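Local coordinates for AvrPib protein (Magnaporthe oryzae, PDB 5Z1V) that acts as a MAX-type avirulence effector of the rice blast fungus, its avirulence function depending on a positively charged patch and a stabilised hydrophobic core, at residues V27-P30 with E36-I39; G32-F37 with Y43-V48. All coordinates share one frame; numbering follows the deposited sequence.

In the fold
The two contacts share strand 33-39 and meet at Phe-37 on it; the strand has a different partner in each. In contact 2 (32-37 with 43-48) it is hydrogen-bonded as one arm of a beta hairpin; in contact 1 (27-30 with 36-39) it sends the Phe-37 ring across to strand 22-29 of the other three-stranded sheet. Their centres lie about 6 Å apart, each within about 6 Å of the centre of the chain. Val-29 of contact 1 also packs on Val-48 of contact 2, its CB 3.6 Å from Val-48 CG2, another apolar tie between the sheets. The chain is the C-terminal part of AvrPib, without the N-terminal residues that are probably its signal peptide.

Contact 1 (V27-P30 with E36-I39); sequences VEVP and EFNI
Val-27 sits squarely over one face of the Phe-37 ring. Its CG1 lies 3.6 Å from the centroid of that ring and only 14° off the ring normal, a CH-pi contact over the middle of the face. Val-27 CB comes down beside it, nearer the far end of the ring, 3.5 Å from Phe-37 CZ, while CG2 overhangs the rim near CE2. Val-29 approaches differently: its CG2 lies at the rim of the ring, 3.8 Å from Phe-37 CE2. The carbonyl oxygen of Glu-28 also meets that rim, in the ring plane and 3.9 Å from Phe-37 CZ.

Phe-37 and Val-27 reach toward each other from opposite strands. With CG anti to its own carbonyl carbon (chi1 -63°), Phe-37 extends the ring across to the valines. Val-27 has CG1 likewise anti to its carbonyl carbon, and this is the methyl that ends up over the ring centre. No hydrogen bond joins the two segments: the strand axes stay 9.5 Å apart although they run nearly antiparallel, and the gap is bridged by the Phe-37 ring, which meets both valines and the Glu-28 carbonyl.

Behind the valines, strand 22-29 is bonded to strand 13-19, Val-27 pairing with Val-15 and Val-29 with Thr-13; Val-27 also packs on Val-15 and Ile-17. Phe-37 is paired through its backbone with Phe-44 in strand 42-48, and its ring joins the edge strands of the two three-stranded antiparallel sheets, 22-29 and 33-39, in the beta-sandwich core of this MAX effector.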
loop_
_atom_site.group_PDB
_atom_site.type_symbol
_atom_site.label_atom_id
_atom_site.label_comp_id
_atom_site.label_asym_id
_atom_site.label_seq_id
_atom_site.Cartn_x
_atom_site.Cartn_y
_atom_site.Cartn_z
ATOM N N VAL A 27 0.749 -3.144 -4.425
ATOM C CA VAL A 27 1.018 -4.149 -3.398
ATOM C C VAL A 27 -0.320 -4.624 -2.844
ATOM O O VAL A 27 -1.371 -4.087 -3.168
ATOM C CB VAL A 27 1.923 -3.621 -2.249
ATOM C CG1 VAL A 27 3.314 -3.235 -2.756
ATOM C CG2 VAL A 27 1.287 -2.433 -1.503
ATOM N N GLU A 28 -0.272 -5.673 -2.020
ATOM C CA GLU A 28 -1.448 -6.169 -1.302
ATOM C C GLU A 28 -1.197 -6.165 0.199
ATOM O O GLU A 28 -0.151 -6.642 0.657
ATOM C CB GLU A 28 -1.808 -7.584 -1.751
ATOM C CG GLU A 28 -2.193 -7.692 -3.193
ATOM C CD GLU A 28 -2.512 -9.114 -3.571
ATOM O OE1 GLU A 28 -3.707 -9.410 -3.747
ATOM O OE2 GLU A 28 -1.570 -9.929 -3.661
ATOM N N VAL A 29 -2.158 -5.641 0.961
ATOM C CA VAL A 29 -2.042 -5.572 2.422
ATOM C C VAL A 29 -3.420 -5.880 3.006
ATOM O O VAL A 29 -4.430 -5.402 2.472
ATOM C CB VAL A 29 -1.528 -4.192 2.887
ATOM C CG1 VAL A 29 -1.465 -4.074 4.417
ATOM C CG2 VAL A 29 -0.155 -3.898 2.318
ATOM N N PRO A 30 -3.527 -6.670 4.075
ATOM C CA PRO A 30 -4.844 -6.888 4.680
ATOM C C PRO A 30 -5.341 -5.649 5.404
ATOM O O PRO A 30 -4.565 -4.870 5.971
ATOM C CB PRO A 30 -4.607 -8.043 5.661
ATOM C CG PRO A 30 -3.153 -7.998 5.955
ATOM C CD PRO A 30 -2.478 -7.481 4.716
ATOM N N GLU A 36 5.833 -4.237 5.218
ATOM C CA GLU A 36 7.039 -3.608 4.675
ATOM C C GLU A 36 7.246 -3.990 3.211
ATOM O O GLU A 36 7.073 -5.146 2.826
ATOM C CB GLU A 36 8.264 -4.055 5.481
ATOM C CG GLU A 36 9.478 -3.141 5.414
ATOM C CD GLU A 36 9.280 -1.855 6.198
ATOM O OE1 GLU A 36 10.021 -0.887 5.938
ATOM O OE2 GLU A 36 8.382 -1.818 7.073
ATOM N N PHE A 37 7.667 -3.022 2.407
ATOM C CA PHE A 37 8.034 -3.263 1.021
ATOM C C PHE A 37 9.308 -2.513 0.691
ATOM O O PHE A 37 9.527 -1.398 1.169
ATOM C CB PHE A 37 6.932 -2.823 0.049
ATOM C CG PHE A 37 5.679 -3.584 0.219
ATOM C CD1 PHE A 37 5.487 -4.772 -0.450
ATOM C CD2 PHE A 37 4.701 -3.131 1.084
ATOM C CE1 PHE A 37 4.326 -5.514 -0.254
ATOM C CE2 PHE A 37 3.549 -3.842 1.275
ATOM C CZ PHE A 37 3.357 -5.046 0.601
ATOM N N ASN A 38 10.134 -3.119 -0.156
ATOM C CA ASN A 38 11.271 -2.450 -0.763
ATOM C C ASN A 38 10.832 -1.951 -2.142
ATOM O O ASN A 38 10.535 -2.749 -3.036
ATOM C CB ASN A 38 12.439 -3.433 -0.875
ATOM C CG ASN A 38 13.717 -2.789 -1.375
ATOM O OD1 ASN A 38 13.727 -2.100 -2.392
ATOM N ND2 ASN A 38 14.817 -3.052 -0.681
ATOM N N ILE A 39 10.775 -0.642 -2.319
ATOM C CA ILE A 39 10.398 -0.063 -3.600
ATOM C C ILE A 39 11.618 0.661 -4.126
ATOM O O ILE A 39 12.101 1.605 -3.488
ATOM C CB ILE A 39 9.198 0.886 -3.486
ATOM C CG1 ILE A 39 8.022 0.238 -2.737
ATOM C CG2 ILE A 39 8.766 1.318 -4.885
ATOM C CD1 ILE A 39 7.486 -1.004 -3.373
#

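Contact 2 (G32-F37 with Y43-V48); sequences GESREF and YFTVSV
Strands 33-37 and 43-48 run antiparallel with their axes 4.6 Å apart at closest, Arg-35 with Val-46 and Phe-37 with Phe-44 forming hydrogen-bonded pairs closed by two backbone bonds each (Val-46 N to Arg-35 O is 2.8 Å), Val-48 N adding a bond to Glu-33 O, and Ser-34 with Ser-47 and Glu-36 with Thr-45 standing between them as non-hydrogen-bonded pairs.

The two serines are linked through their hydroxyls, Ser-34 OG lying 2.7 Å from Ser-47 OG, and both oxygens stand anti to their own carbonyl carbons. On the same face the methyl Thr-45 CG2 rests 3.8 Å from Ser-34 CB. Next along, Glu-36 folds its chain over toward the partner strand: CG leaves anti to the backbone N (chi1 -158°) and the chain then bends at chi2 (73°), bringing OE2 to 3.0 Å from Thr-45 OG1, within hydrogen-bonding distance. The other carboxylate oxygen, OE1, lies 3.4 Å from Tyr-43 CB.

These strands are the arms of a beta hairpin, and strand 42-48 is the middle strand of its sheet: on its far side Thr-45 and Ser-47 form backbone hydrogen bonds with Ser-57, just past strand 54-56, and Ser-55 within it. The opposite face is more apolar, carrying Phe-37, Phe-44, Val-46 and Val-48 beside the charged Glu-33 and Arg-35. There Val-46 CG2 meets the Phe-37 ring obliquely, 3.8 Å from CD2, and Val-46 also packs on Val-29 and Val-15 of the other sheet. Arg-35 donates from NH1 to Ser-34 O at 2.8 Å; that donor stands above the carbonyl plane, although the oxygen lies close to the guanidinium plane.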
loop_
_atom_site.group_PDB
_atom_site.type_symbol
_atom_site.label_atom_id
_atom_site.label_comp_id
_atom_site.label_asym_id
_atom_site.label_seq_id
_atom_site.Cartn_x
_atom_site.Cartn_y
_atom_site.Cartn_z
ATOM N N GLY A 32 -6.563 -3.300 8.153
ATOM C CA GLY A 32 -6.191 -3.197 9.542
ATOM C C GLY A 32 -4.766 -3.572 9.842
ATOM O O GLY A 32 -4.424 -3.751 11.017
ATOM N N GLU A 33 -3.911 -3.679 8.828
ATOM C CA GLU A 33 -2.556 -4.173 9.059
ATOM C C GLU A 33 -1.563 -3.326 8.280
ATOM O O GLU A 33 -1.945 -2.489 7.455
ATOM C CB GLU A 33 -2.406 -5.647 8.666
ATOM C CG GLU A 33 -3.088 -6.613 9.649
ATOM C CD GLU A 33 -2.853 -8.064 9.289
ATOM O OE1 GLU A 33 -1.750 -8.381 8.809
ATOM O OE2 GLU A 33 -3.768 -8.893 9.470
ATOM N N SER A 34 -0.280 -3.562 8.562
ATOM C CA SER A 34 0.843 -2.875 7.917
ATOM C C SER A 34 1.845 -3.908 7.433
ATOM O O SER A 34 2.057 -4.931 8.084
ATOM C CB SER A 34 1.557 -1.909 8.878
ATOM O OG SER A 34 0.661 -0.959 9.428
ATOM N N ARG A 35 2.450 -3.637 6.277
ATOM C CA ARG A 35 3.468 -4.506 5.704
ATOM C C ARG A 35 4.628 -3.663 5.188
ATOM O O ARG A 35 4.439 -2.531 4.761
ATOM C CB ARG A 35 2.889 -5.366 4.572
ATOM C CG ARG A 35 1.876 -6.399 5.042
ATOM C CD ARG A 35 2.498 -7.404 6.019
ATOM N NE ARG A 35 1.539 -8.453 6.373
ATOM C CZ ARG A 35 0.779 -8.451 7.468
ATOM N NH1 ARG A 35 0.864 -7.467 8.349
ATOM N NH2 ARG A 35 -0.070 -9.450 7.693
ATOM N N GLU A 36 5.833 -4.237 5.218
ATOM C CA GLU A 36 7.039 -3.608 4.675
ATOM C C GLU A 36 7.246 -3.990 3.211
ATOM O O GLU A 36 7.073 -5.146 2.826
ATOM C CB GLU A 36 8.264 -4.055 5.481
ATOM C CG GLU A 36 9.478 -3.141 5.414
ATOM C CD GLU A 36 9.280 -1.855 6.198
ATOM O OE1 GLU A 36 10.021 -0.887 5.938
ATOM O OE2 GLU A 36 8.382 -1.818 7.073
ATOM N N PHE A 37 7.667 -3.022 2.407
ATOM C CA PHE A 37 8.034 -3.263 1.021
ATOM C C PHE A 37 9.308 -2.513 0.691
ATOM O O PHE A 37 9.527 -1.398 1.169
ATOM C CB PHE A 37 6.932 -2.823 0.049
ATOM C CG PHE A 37 5.679 -3.584 0.219
ATOM C CD1 PHE A 37 5.487 -4.772 -0.450
ATOM C CD2 PHE A 37 4.701 -3.131 1.084
ATOM C CE1 PHE A 37 4.326 -5.514 -0.254
ATOM C CE2 PHE A 37 3.549 -3.842 1.275
ATOM C CZ PHE A 37 3.357 -5.046 0.601
ATOM N N TYR A 43 13.010 1.144 1.740
ATOM C CA TYR A 43 11.960 0.460 2.466
ATOM C C TYR A 43 10.842 1.418 2.860
ATOM O O TYR A 43 11.085 2.568 3.243
ATOM C CB TYR A 43 12.521 -0.225 3.711
ATOM C CG TYR A 43 13.380 -1.423 3.392
ATOM C CD1 TYR A 43 12.809 -2.668 3.149
ATOM C CD2 TYR A 43 14.755 -1.303 3.311
ATOM C CE1 TYR A 43 13.597 -3.771 2.847
ATOM C CE2 TYR A 43 15.548 -2.398 3.021
ATOM C CZ TYR A 43 14.966 -3.619 2.789
ATOM O OH TYR A 43 15.775 -4.695 2.496
ATOM N N PHE A 44 9.615 0.910 2.783
ATOM C CA PHE A 44 8.393 1.639 3.080
ATOM C C PHE A 44 7.443 0.747 3.855
ATOM O O PHE A 44 7.349 -0.448 3.583
ATOM C CB PHE A 44 7.697 2.087 1.799
ATOM C CG PHE A 44 8.512 3.019 0.988
ATOM C CD1 PHE A 44 9.378 2.538 0.024
ATOM C CD2 PHE A 44 8.418 4.386 1.195
ATOM C CE1 PHE A 44 10.141 3.402 -0.733
ATOM C CE2 PHE A 44 9.175 5.261 0.438
ATOM C CZ PHE A 44 10.043 4.767 -0.528
ATOM N N THR A 45 6.742 1.319 4.813
ATOM C CA THR A 45 5.620 0.643 5.460
ATOM C C THR A 45 4.339 1.087 4.769
ATOM O O THR A 45 4.097 2.287 4.641
ATOM C CB THR A 45 5.533 0.977 6.953
ATOM O OG1 THR A 45 6.787 0.699 7.594
ATOM C CG2 THR A 45 4.442 0.148 7.618
ATOM N N VAL A 46 3.537 0.129 4.300
ATOM C CA VAL A 46 2.213 0.396 3.744
ATOM C C VAL A 46 1.175 -0.145 4.717
ATOM O O VAL A 46 1.209 -1.327 5.073
ATOM C CB VAL A 46 2.025 -0.249 2.356
ATOM C CG1 VAL A 46 0.570 -0.030 1.873
ATOM C CG2 VAL A 46 3.035 0.328 1.365
ATOM N N SER A 47 0.251 0.707 5.134
ATOM C CA SER A 47 -0.780 0.325 6.091
ATOM C C SER A 47 -2.145 0.471 5.445
ATOM O O SER A 47 -2.368 1.404 4.675
ATOM C CB SER A 47 -0.713 1.211 7.351
ATOM O OG SER A 47 0.590 1.207 7.902
ATOM N N VAL A 48 -3.056 -0.452 5.731
ATOM C CA VAL A 48 -4.450 -0.327 5.313
ATOM C C VAL A 48 -5.304 -0.262 6.572
ATOM O O VAL A 48 -5.207 -1.139 7.445
ATOM C CB VAL A 48 -4.902 -1.485 4.411
ATOM C CG1 VAL A 48 -6.349 -1.276 3.996
ATOM C CG2 VAL A 48 -3.995 -1.575 3.175
#